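Local coordinates for protein bacterial regulatory proteins, TetR family (Nitrosomonas europaea, PDB 3NI7) that probably binds DNA as a transcriptional regulator of the TetR family, through a helix-turn-helix motif, at residues 63-68 with 88-93. Residues are numbered along the deposited sequence; the frame is centred on the assembly and turned at random.
Sequences DSRMLK and IMIWLD
At the edge of the Trp-91 indole, near its plane, sits OD1 of the Asp-63 carboxylate, the two flat groups only 17° from coplanar; the selenium of selenomethionine Met-66 approaches the same ring obliquely, 4.4 Å from the centroid of its five-membered part, a Met-aromatic contact suited to a long, polarisable side chain. On one face of the Arg-65 guanidinium lies CG2 of Ile-90, offset toward the rim, with Lys-68 CB of its own helix in plane at the edge. Trp-91 NE1 gives its hydrogen to Asp-63 OD1 at 2.6 Å, somewhat bent at 146° and arriving nearly along the C-O axis. With CG anti to the backbone N, the indole is carried to the carboxylate while its CB packs 3.7 Å from Met-66 SE, an apolar contact. The beta-branched Ile-90 lays CG2 3.6 Å from Arg-65 CB. Helices 51-69 and 80-96 are thus joined, their axes over 63-68 and 88-93 coming within 8.1 Å at 140°. A phenylalanine in place of Trp-91 would probably leave Asp-63 OD1 without its indole donor. Because Asp-63 OD2 also forms a salt bridge with Arg-124 of helix 115-135, the carboxylate links three helices, and both partners are likely to favour its charged form.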
ATOM      1  N   ASP A  63      18.057  -5.185  -0.053  1.00 81.48           N
ATOM      2  CA  ASP A  63      18.565  -3.834  -0.112  1.00 82.30           C
ATOM      3  C   ASP A  63      20.026  -3.861  -0.546  1.00 84.31           C
ATOM      4  O   ASP A  63      20.474  -2.947  -1.237  1.00 85.22           O
ATOM      5  CB  ASP A  63      18.431  -3.149   1.250  1.00 82.40           C
ATOM      6  CG  ASP A  63      16.987  -2.938   1.657  1.00 83.64           C
ATOM      7  OD1 ASP A  63      16.089  -3.218   0.836  1.00 86.05           O
ATOM      8  OD2 ASP A  63      16.749  -2.492   2.799  1.00 91.79           O
ATOM      9  N   SER A  64      20.780  -4.882  -0.148  1.00 85.22           N
ATOM     10  CA  SER A  64      22.191  -4.881  -0.497  1.00 88.38           C
ATOM     11  C   SER A  64      22.415  -5.296  -1.955  1.00 89.21           C
ATOM     12  O   SER A  64      23.386  -4.867  -2.571  1.00 91.80           O
ATOM     13  CB  SER A  64      22.962  -5.810   0.392  1.00 89.85           C
ATOM     14  OG  SER A  64      23.000  -7.036  -0.309  1.00 92.85           O
ATOM     15  N   ARG A  65      21.550  -6.145  -2.507  1.00 87.65           N
ATOM     16  CA  ARG A  65      21.612  -6.427  -3.965  1.00 89.15           C
ATOM     17  C   ARG A  65      21.418  -5.133  -4.722  1.00 88.09           C
ATOM     18  O   ARG A  65      22.208  -4.745  -5.584  1.00 90.26           O
ATOM     19  CB  ARG A  65      20.596  -7.507  -4.409  1.00 88.00           C
ATOM     20  CG  ARG A  65      21.155  -8.983  -4.230  1.00 92.07           C
ATOM     21  CD  ARG A  65      22.381  -9.275  -5.191  1.00100.06           C
ATOM     22  NE  ARG A  65      22.064  -8.961  -6.623  1.00106.09           N
ATOM     23  CZ  ARG A  65      22.463  -7.883  -7.332  1.00108.71           C
ATOM     24  NH1 ARG A  65      22.065  -7.766  -8.596  1.00110.87           N
ATOM     25  NH2 ARG A  65      23.255  -6.929  -6.830  1.00109.76           N
HETATM   26  N   MSE A  66      20.395  -4.431  -4.304  1.00 85.05           N
HETATM   27  CA  MSE A  66      20.116  -3.120  -4.822  1.00 85.21           C
HETATM   28  C   MSE A  66      21.311  -2.177  -4.692  1.00 87.23           C
HETATM   29  O   MSE A  66      21.612  -1.395  -5.552  1.00 88.03           O
HETATM   30  CB  MSE A  66      18.946  -2.566  -4.056  1.00 83.39           C
HETATM   31  CG  MSE A  66      18.252  -1.483  -4.737  1.00 86.57           C
HETATM   32 SE   MSE A  66      16.404  -1.377  -4.118  1.00 98.63          SE
HETATM   33  CE  MSE A  66      16.707  -0.158  -2.648  1.00 94.51           C
ATOM     34  N   LEU A  67      22.009  -2.255  -3.580  1.00 88.69           N
ATOM     35  CA  LEU A  67      23.161  -1.376  -3.369  1.00 91.78           C
ATOM     36  C   LEU A  67      24.309  -1.714  -4.308  1.00 95.68           C
ATOM     37  O   LEU A  67      24.947  -0.810  -4.827  1.00 98.33           O
ATOM     38  CB  LEU A  67      23.644  -1.471  -1.926  1.00 92.26           C
ATOM     39  CG  LEU A  67      24.888  -0.661  -1.545  1.00 96.48           C
ATOM     40  CD1 LEU A  67      24.610   0.798  -1.793  1.00 93.85           C
ATOM     41  CD2 LEU A  67      25.340  -0.890  -0.096  1.00 97.71           C
ATOM     42  N   LYS A  68      24.582  -3.013  -4.493  1.00 96.69           N
ATOM     43  CA  LYS A  68      25.679  -3.477  -5.367  1.00101.56           C
ATOM     44  C   LYS A  68      25.397  -3.000  -6.776  1.00102.59           C
ATOM     45  O   LYS A  68      26.272  -2.492  -7.482  1.00106.75           O
ATOM     46  CB  LYS A  68      25.820  -5.000  -5.349  1.00101.95           C
ATOM     47  N   ILE A  88      14.323  -1.335  -8.404  1.00 77.97           N
ATOM     48  CA  ILE A  88      13.190  -1.940  -7.725  1.00 77.22           C
ATOM     49  C   ILE A  88      13.144  -3.385  -8.141  1.00 78.84           C
ATOM     50  O   ILE A  88      12.955  -4.309  -7.313  1.00 79.38           O
ATOM     51  CB  ILE A  88      11.855  -1.242  -7.989  1.00 76.50           C
ATOM     52  CG1 ILE A  88      11.851   0.161  -7.339  1.00 76.13           C
ATOM     53  CG2 ILE A  88      10.735  -2.047  -7.354  1.00 74.78           C
ATOM     54  CD1 ILE A  88      10.631   1.054  -7.785  1.00 76.74           C
HETATM   55  N   MSE A  89      13.421  -3.602  -9.406  1.00 80.91           N
HETATM   56  CA  MSE A  89      13.408  -4.964  -9.902  1.00 83.27           C
HETATM   57  C   MSE A  89      14.462  -5.833  -9.219  1.00 83.00           C
HETATM   58  O   MSE A  89      14.123  -6.902  -8.765  1.00 83.94           O
HETATM   59  CB  MSE A  89      13.506  -5.010 -11.449  1.00 86.44           C
HETATM   60  CG  MSE A  89      12.200  -4.628 -12.180  1.00 90.00           C
HETATM   61 SE   MSE A  89      10.518  -5.287 -11.350  1.00103.33          SE
HETATM   62  CE  MSE A  89      10.876  -7.238 -11.203  1.00100.18           C
ATOM     63  N   ILE A  90      15.701  -5.356  -9.080  1.00 82.75           N
ATOM     64  CA  ILE A  90      16.730  -6.101  -8.325  1.00 82.66           C
ATOM     65  C   ILE A  90      16.203  -6.448  -6.944  1.00 79.68           C
ATOM     66  O   ILE A  90      16.318  -7.549  -6.452  1.00 79.92           O
ATOM     67  CB  ILE A  90      18.011  -5.299  -8.115  1.00 83.67           C
ATOM     68  CG1 ILE A  90      18.763  -5.096  -9.415  1.00 87.75           C
ATOM     69  CG2 ILE A  90      18.918  -6.063  -7.236  1.00 86.15           C
ATOM     70  CD1 ILE A  90      19.505  -6.327  -9.863  1.00 90.97           C
ATOM     71  N   TRP A  91      15.588  -5.491  -6.318  1.00 77.22           N
ATOM     72  CA  TRP A  91      15.056  -5.734  -4.993  1.00 75.89           C
ATOM     73  C   TRP A  91      14.034  -6.871  -5.060  1.00 75.53           C
ATOM     74  O   TRP A  91      14.063  -7.787  -4.240  1.00 74.92           O
ATOM     75  CB  TRP A  91      14.385  -4.459  -4.502  1.00 74.84           C
ATOM     76  CG  TRP A  91      14.132  -4.387  -3.090  1.00 73.18           C
ATOM     77  CD1 TRP A  91      15.045  -4.218  -2.130  1.00 75.82           C
ATOM     78  CD2 TRP A  91      12.855  -4.385  -2.452  1.00 72.51           C
ATOM     79  NE1 TRP A  91      14.433  -4.144  -0.894  1.00 75.75           N
ATOM     80  CE2 TRP A  91      13.085  -4.252  -1.067  1.00 73.47           C
ATOM     81  CE3 TRP A  91      11.534  -4.482  -2.919  1.00 73.90           C
ATOM     82  CZ2 TRP A  91      12.061  -4.241  -0.135  1.00 73.84           C
ATOM     83  CZ3 TRP A  91      10.506  -4.476  -2.012  1.00 74.10           C
ATOM     84  CH2 TRP A  91      10.773  -4.363  -0.618  1.00 75.45           C
ATOM     85  N   LEU A  92      13.125  -6.826  -6.036  1.00 75.23           N
ATOM     86  CA  LEU A  92      12.075  -7.858  -6.050  1.00 75.98           C
ATOM     87  C   LEU A  92      12.580  -9.217  -6.498  1.00 77.82           C
ATOM     88  O   LEU A  92      12.121 -10.245  -6.000  1.00 79.31           O
ATOM     89  CB  LEU A  92      10.894  -7.413  -6.842  1.00 76.08           C
ATOM     90  CG  LEU A  92      10.095  -6.308  -6.129  1.00 75.69           C
ATOM     91  CD1 LEU A  92       9.402  -5.412  -7.166  1.00 74.19           C
ATOM     92  CD2 LEU A  92       9.079  -6.905  -5.175  1.00 75.34           C
ATOM     93  N   ASP A  93      13.569  -9.217  -7.378  1.00 78.62           N
ATOM     94  CA  ASP A  93      14.228 -10.442  -7.766  1.00 81.40           C
ATOM     95  C   ASP A  93      14.935 -11.088  -6.555  1.00 81.97           C
ATOM     96  O   ASP A  93      14.839 -12.288  -6.311  1.00 82.32           O
ATOM     97  CB  ASP A  93      15.210 -10.178  -8.906  1.00 83.16           C
ATOM     98  CG  ASP A  93      14.504  -9.972 -10.247  1.00 86.32           C
ATOM     99  OD1 ASP A  93      13.244 -10.021 -10.306  1.00 86.45           O
ATOM    100  OD2 ASP A  93      15.214  -9.744 -11.251  1.00 91.30           O
TER